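Local coordinates for protein cpftsy (Physcomitrella patens, PDB 4AK9) that probably acts as the GTP-binding receptor of the chloroplast signal recognition particle, helping to target proteins to the thylakoid membrane, at residues V187-Q190 against A191-A195; M251-Q254 against A255-N259. All coordinates share one frame; numbering follows the deposited sequence.

Contact 1 (V187-Q190 against A191-A195); sequences VLSQ and AVRRA
Val-187 O accepts the amide of Ala-191 at 3.0 Å, the first of four successive i to i+4 hydrogen bonds that make 187-195 an unbroken run of alpha-helix. The next three join Val-192 N to Leu-188 O, Arg-193 N to Ser-189 O and Arg-194 N to Gln-190 O. In the SRP-type GTPase fold this helix, 184-197, packs on the central beta-sheet near its 173-175 end: Ala-191 lies on strands 147-150 and 173-175, while Leu-188 and Val-192 meet helix 215-231. The buried face is thus made of small and branched aliphatic groups, and within it Val-192 CG2, beside its own backbone N, lies close against Leu-188 O at 3.2 Å.

The other face is polar and is shaped by Arg-193, which folds back over the preceding turn. Its CG stands anti to its own carbonyl carbon (chi1 -72°) and lies 3.2 Å from Ser-189 O; a bend at chi3 (-61°) then turns the guanidinium toward the N-terminal end of the helix. One face of that flat group lies over Ser-189 O and Gln-190 CA, both offset toward its rim. The same carbonyl oxygen therefore receives the Arg-193 amide while lying beneath the guanidinium of that residue, a placement likely to be electrostatically favourable. Ser-189 OG turns back to hydrogen-bond Ala-186 O. Gln-190 runs out extended along the exposed side, and Arg-194 leads away from the turn toward Glu-198 and Glu-173, with which it forms long, weak ion pairs. At the far end of the folded arginine, NH1 comes within 3.6 Å of Ser-189 CB, and NH2 lies 3.5 Å from Gln-190 CA.

Contact 2 (M251-Q254 against A255-N259); sequences MLAQ and AREFN
Gln-254 O takes the amide of Phe-258 at 2.9 Å in a nearly straight bond (169°), and the same oxygen has a second contact with that residue: it lies at the edge of the Phe-258 ring, in the ring plane, 3.3 Å from CD1. The Gln-254 side chain leaves with CG between the backbone N and the carbonyl carbon (chi1 68°), which brings CG to 3.3 Å from Ala-255 N; farther out, NE2 makes a weak hydrogen bond to Glu-54 of the second subunit.

Leu-252 is crossed obliquely by Arg-256, whose NH1 comes 3.7 Å from Leu-252 CB and also approaches CD2. The arginine's charge is directed beyond this aliphatic surface, through a salt bridge from NH2 to Glu-287 on helix 280-288. The turn belongs to helix 251-261, the crossover of a beta-alpha-beta unit between parallel strands 238-244 and 266-270 in the GTPase fold. Ala-255 is hydrogen-bonded through N to Met-251 O, and its methyl touches Leu-241 of the first strand and Leu-288 of helix 280-288.

On the outer side, Glu-257 runs back along the turn, its CG passing 3.3 Å from Ala-253 O. A water 3.1 Å from Glu-257 OE1 can donate to it, and has a weaker option in Gln-254 O. With an alanine here, the water would probably lose an acceptor and be less firmly held, and Ala-253 O would lose the methylene arm that passes beside it. Glu-257 OE2 also lies near Ala-253 O, at 3.4 Å, but both are acceptors and no bond joins them.

How the contacts relate
Along the chain, contact 1 comes first, within helix 184-197, and is complete before contact 2 begins in helix 251-261. Both are local to single helices, so neither closes a loop, and they are in series, neither nested nor crossed. Between them the chain passes through strand 202-205, helix 215-231 and strand 238-244. Contact 1 packs on the sheet near its 173-175 end, touching strand 147-150 as well, whereas contact 2 joins strand 238-244 to helix 280-288 and reaches the second subunit. Their centres are 28 Å apart and their nearest atoms about 12 Å apart; they sit on different parts of the same sheet, without touching.

Contact 1 (V187-Q190 against A191-A195)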
ATOM      1  N   VAL A 187      10.547  33.906 -12.140  1.00 35.11           N
ATOM      2  CA  VAL A 187       9.126  34.137 -11.903  1.00 31.22           C
ATOM      3  C   VAL A 187       8.861  34.266 -10.418  1.00 27.92           C
ATOM      4  O   VAL A 187       8.145  35.178  -9.977  1.00 31.02           O
ATOM      5  CB  VAL A 187       8.263  32.965 -12.452  1.00 37.03           C
ATOM      6  CG1 VAL A 187       6.785  33.146 -12.068  1.00 37.16           C
ATOM      7  CG2 VAL A 187       8.427  32.853 -13.954  1.00 39.50           C
ATOM      8  N   LEU A 188       9.418  33.329  -9.644  1.00 30.51           N
ATOM      9  CA  LEU A 188       9.213  33.369  -8.210  1.00 28.96           C
ATOM     10  C   LEU A 188       9.783  34.652  -7.586  1.00 25.65           C
ATOM     11  O   LEU A 188       9.157  35.249  -6.706  1.00 24.88           O
ATOM     12  CB  LEU A 188       9.777  32.098  -7.536  1.00 25.33           C
ATOM     13  CG  LEU A 188       9.082  30.778  -7.924  1.00 29.05           C
ATOM     14  CD1 LEU A 188       9.375  29.672  -6.914  1.00 27.60           C
ATOM     15  CD2 LEU A 188       7.586  30.969  -8.008  1.00 28.03           C
ATOM     16  N   SER A 189      10.973  35.058  -8.017  1.00 29.98           N
ATOM     17  CA  SER A 189      11.602  36.225  -7.399  1.00 31.49           C
ATOM     18  C   SER A 189      10.843  37.489  -7.773  1.00 31.80           C
ATOM     19  O   SER A 189      10.649  38.367  -6.939  1.00 33.72           O
ATOM     20  CB  SER A 189      13.102  36.316  -7.726  1.00 33.62           C
ATOM     21  OG  SER A 189      13.344  36.455  -9.105  1.00 37.76           O
ATOM     22  N   GLN A 190      10.385  37.555  -9.019  1.00 34.29           N
ATOM     23  CA  GLN A 190       9.521  38.645  -9.462  1.00 34.41           C
ATOM     24  C   GLN A 190       8.239  38.726  -8.625  1.00 35.98           C
ATOM     25  O   GLN A 190       7.820  39.811  -8.236  1.00 32.46           O
ATOM     26  CB  GLN A 190       9.189  38.472 -10.943  1.00 37.41           C
ATOM     27  CG  GLN A 190       8.285  39.564 -11.523  1.00 45.31           C
ATOM     28  CD  GLN A 190       8.004  39.346 -13.005  1.00 53.81           C
ATOM     29  OE1 GLN A 190       8.725  38.600 -13.686  1.00 49.41           O
ATOM     30  NE2 GLN A 190       6.946  39.987 -13.512  1.00 51.34           N
ATOM     31  N   ALA A 191       7.606  37.587  -8.334  1.00 26.78           N
ATOM     32  CA  ALA A 191       6.393  37.628  -7.527  1.00 27.94           C
ATOM     33  C   ALA A 191       6.669  38.035  -6.098  1.00 26.99           C
ATOM     34  O   ALA A 191       5.875  38.748  -5.498  1.00 25.93           O
ATOM     35  CB  ALA A 191       5.689  36.266  -7.541  1.00 29.29           C
ATOM     36  N   VAL A 192       7.782  37.563  -5.527  1.00 25.66           N
ATOM     37  CA  VAL A 192       8.057  37.943  -4.148  1.00 32.07           C
ATOM     38  C   VAL A 192       8.339  39.446  -4.041  1.00 25.37           C
ATOM     39  O   VAL A 192       7.813  40.114  -3.131  1.00 29.06           O
ATOM     40  CB  VAL A 192       9.175  37.116  -3.509  1.00 28.50           C
ATOM     41  CG1 VAL A 192       9.397  37.574  -2.094  1.00 27.46           C
ATOM     42  CG2 VAL A 192       8.767  35.621  -3.509  1.00 29.65           C
ATOM     43  N   ARG A 193       9.112  39.960  -4.987  1.00 31.07           N
ATOM     44  CA  ARG A 193       9.418  41.397  -5.019  1.00 34.22           C
ATOM     45  C   ARG A 193       8.146  42.207  -5.127  1.00 35.05           C
ATOM     46  O   ARG A 193       7.948  43.180  -4.397  1.00 36.44           O
ATOM     47  CB  ARG A 193      10.322  41.725  -6.206  1.00 37.66           C
ATOM     48  CG  ARG A 193      11.746  41.226  -6.048  1.00 44.53           C
ATOM     49  CD  ARG A 193      12.681  41.922  -7.041  1.00 51.15           C
ATOM     50  NE  ARG A 193      12.310  41.678  -8.438  1.00 54.81           N
ATOM     51  CZ  ARG A 193      12.753  40.643  -9.150  1.00 49.65           C
ATOM     52  NH1 ARG A 193      13.569  39.760  -8.589  1.00 41.83           N
ATOM     53  NH2 ARG A 193      12.389  40.486 -10.421  1.00 51.08           N
ATOM     54  N   ARG A 194       7.267  41.779  -6.033  1.00 33.54           N
ATOM     55  CA  ARG A 194       6.008  42.480  -6.252  1.00 36.12           C
ATOM     56  C   ARG A 194       5.148  42.472  -5.002  1.00 35.58           C
ATOM     57  O   ARG A 194       4.471  43.451  -4.688  1.00 34.86           O
ATOM     58  CB  ARG A 194       5.251  41.877  -7.441  1.00 32.92           C
ATOM     59  CG  ARG A 194       3.884  42.510  -7.641  1.00 40.70           C
ATOM     60  CD  ARG A 194       3.226  42.110  -8.950  1.00 44.43           C
ATOM     61  NE  ARG A 194       1.805  42.450  -8.901  1.00 45.91           N
ATOM     62  CZ  ARG A 194       0.879  41.944  -9.704  1.00 44.05           C
ATOM     63  NH1 ARG A 194       1.217  41.060 -10.642  1.00 41.85           N
ATOM     64  NH2 ARG A 194      -0.389  42.313  -9.558  1.00 49.85           N
ATOM     65  N   ALA A 195       5.187  41.368  -4.261  1.00 30.70           N
ATOM     66  CA  ALA A 195       4.376  41.279  -3.066  1.00 29.07           C
ATOM     67  C   ALA A 195       4.895  42.199  -1.976  1.00 32.31           C
ATOM     68  O   ALA A 195       4.111  42.712  -1.184  1.00 30.69           O
ATOM     69  CB  ALA A 195       4.366  39.870  -2.548  1.00 30.50           C
TER

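Contact 2 (M251-Q254 against A255-N259)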
ATOM      1  N   MET A 251       3.101   6.687  -1.502  1.00 22.01           N
ATOM      2  CA  MET A 251       3.528   8.096  -1.492  1.00 23.38           C
ATOM      3  C   MET A 251       4.797   8.358  -0.677  1.00 26.29           C
ATOM      4  O   MET A 251       5.431   9.391  -0.857  1.00 26.11           O
ATOM      5  CB  MET A 251       2.421   9.016  -0.955  1.00 23.62           C
ATOM      6  CG  MET A 251       2.353   9.011   0.592  1.00 23.33           C
ATOM      7  SD  MET A 251       0.962   9.871   1.338  1.00 26.72           S
ATOM      8  CE  MET A 251      -0.397   9.627   0.207  1.00 21.22           C
ATOM      9  N   LEU A 252       5.178   7.440   0.215  1.00 23.71           N
ATOM     10  CA  LEU A 252       6.368   7.632   1.043  1.00 26.00           C
ATOM     11  C   LEU A 252       7.653   7.755   0.218  1.00 24.13           C
ATOM     12  O   LEU A 252       8.553   8.492   0.621  1.00 27.89           O
ATOM     13  CB  LEU A 252       6.543   6.489   2.064  1.00 25.31           C
ATOM     14  CG  LEU A 252       6.093   6.669   3.513  1.00 30.51           C
ATOM     15  CD1 LEU A 252       4.739   7.317   3.632  1.00 32.57           C
ATOM     16  CD2 LEU A 252       6.089   5.301   4.224  1.00 35.79           C
ATOM     17  N   ALA A 253       7.729   7.065  -0.923  1.00 24.82           N
ATOM     18  CA  ALA A 253       8.939   7.117  -1.762  1.00 27.24           C
ATOM     19  C   ALA A 253       9.186   8.534  -2.289  1.00 31.58           C
ATOM     20  O   ALA A 253      10.270   9.111  -2.096  1.00 25.42           O
ATOM     21  CB  ALA A 253       8.858   6.102  -2.915  1.00 30.93           C
ATOM     22  N   GLN A 254       8.167   9.128  -2.900  1.00 31.60           N
ATOM     23  CA  GLN A 254       8.337  10.480  -3.426  1.00 36.66           C
ATOM     24  C   GLN A 254       8.437  11.513  -2.282  1.00 26.63           C
ATOM     25  O   GLN A 254       9.096  12.547  -2.432  1.00 30.99           O
ATOM     26  CB  GLN A 254       7.228  10.825  -4.438  1.00 31.23           C
ATOM     27  CG  GLN A 254       5.885  10.954  -3.815  1.00 31.09           C
ATOM     28  CD  GLN A 254       4.787  11.034  -4.840  1.00 35.59           C
ATOM     29  OE1 GLN A 254       4.177  12.087  -5.011  1.00 31.87           O
ATOM     30  NE2 GLN A 254       4.513   9.911  -5.528  1.00 32.93           N
ATOM     31  N   ALA A 255       7.843  11.234  -1.120  1.00 28.15           N
ATOM     32  CA  ALA A 255       7.970  12.164   0.008  1.00 22.87           C
ATOM     33  C   ALA A 255       9.397  12.235   0.555  1.00 30.01           C
ATOM     34  O   ALA A 255       9.915  13.316   0.900  1.00 23.29           O
ATOM     35  CB  ALA A 255       7.009  11.821   1.105  1.00 31.17           C
ATOM     36  N   ARG A 256      10.037  11.074   0.658  1.00 25.83           N
ATOM     37  CA  ARG A 256      11.433  11.035   1.081  1.00 25.95           C
ATOM     38  C   ARG A 256      12.328  11.764   0.083  1.00 22.46           C
ATOM     39  O   ARG A 256      13.211  12.524   0.485  1.00 24.39           O
ATOM     40  CB  ARG A 256      11.896   9.587   1.192  1.00 23.22           C
ATOM     41  CG  ARG A 256      11.237   8.875   2.348  1.00 28.88           C
ATOM     42  CD  ARG A 256      11.845   7.493   2.595  1.00 33.55           C
ATOM     43  NE  ARG A 256      11.532   7.071   3.953  1.00 42.68           N
ATOM     44  CZ  ARG A 256      10.601   6.179   4.271  1.00 43.88           C
ATOM     45  NH1 ARG A 256       9.903   5.561   3.316  1.00 45.22           N
ATOM     46  NH2 ARG A 256      10.396   5.888   5.550  1.00 38.92           N
ATOM     47  N   GLU A 257      12.080  11.539  -1.200  1.00 25.99           N
ATOM     48  CA  GLU A 257      12.882  12.146  -2.260  1.00 25.18           C
ATOM     49  C   GLU A 257      12.756  13.658  -2.238  1.00 28.56           C
ATOM     50  O   GLU A 257      13.776  14.367  -2.274  1.00 24.55           O
ATOM     51  CB  GLU A 257      12.476  11.600  -3.630  1.00 32.71           C
ATOM     52  CG  GLU A 257      12.889  10.145  -3.842  1.00 41.36           C
ATOM     53  CD  GLU A 257      12.237   9.499  -5.073  1.00 53.82           C
ATOM     54  OE1 GLU A 257      12.140  10.186  -6.125  1.00 64.31           O
ATOM     55  OE2 GLU A 257      11.843   8.303  -4.985  1.00 54.77           O
ATOM     56  N   PHE A 258      11.527  14.169  -2.168  1.00 24.38           N
ATOM     57  CA  PHE A 258      11.361  15.626  -2.132  1.00 24.89           C
ATOM     58  C   PHE A 258      11.996  16.264  -0.909  1.00 27.64           C
ATOM     59  O   PHE A 258      12.573  17.350  -0.983  1.00 23.22           O
ATOM     60  CB  PHE A 258       9.874  16.046  -2.275  1.00 24.31           C
ATOM     61  CG  PHE A 258       9.433  16.217  -3.695  1.00 25.80           C
ATOM     62  CD1 PHE A 258       9.080  15.111  -4.472  1.00 23.68           C
ATOM     63  CD2 PHE A 258       9.425  17.474  -4.287  1.00 26.80           C
ATOM     64  CE1 PHE A 258       8.694  15.254  -5.798  1.00 32.42           C
ATOM     65  CE2 PHE A 258       9.040  17.619  -5.621  1.00 24.79           C
ATOM     66  CZ  PHE A 258       8.677  16.513  -6.381  1.00 28.02           C
ATOM     67  N   ASN A 259      11.923  15.601   0.240  1.00 22.97           N
ATOM     68  CA  ASN A 259      12.463  16.209   1.444  1.00 25.46           C
ATOM     69  C   ASN A 259      13.998  16.214   1.431  1.00 24.60           C
ATOM     70  O   ASN A 259      14.633  16.971   2.147  1.00 23.57           O
ATOM     71  CB  ASN A 259      11.934  15.494   2.693  1.00 26.23           C
ATOM     72  CG  ASN A 259      12.398  16.140   3.998  1.00 24.01           C
ATOM     73  OD1 ASN A 259      12.157  17.330   4.276  1.00 23.67           O
ATOM     74  ND2 ASN A 259      13.030  15.322   4.846  1.00 29.86           N
TER
HETATM   75  O   HOH W   1      10.035  12.356  -5.650  1.00 42.85           O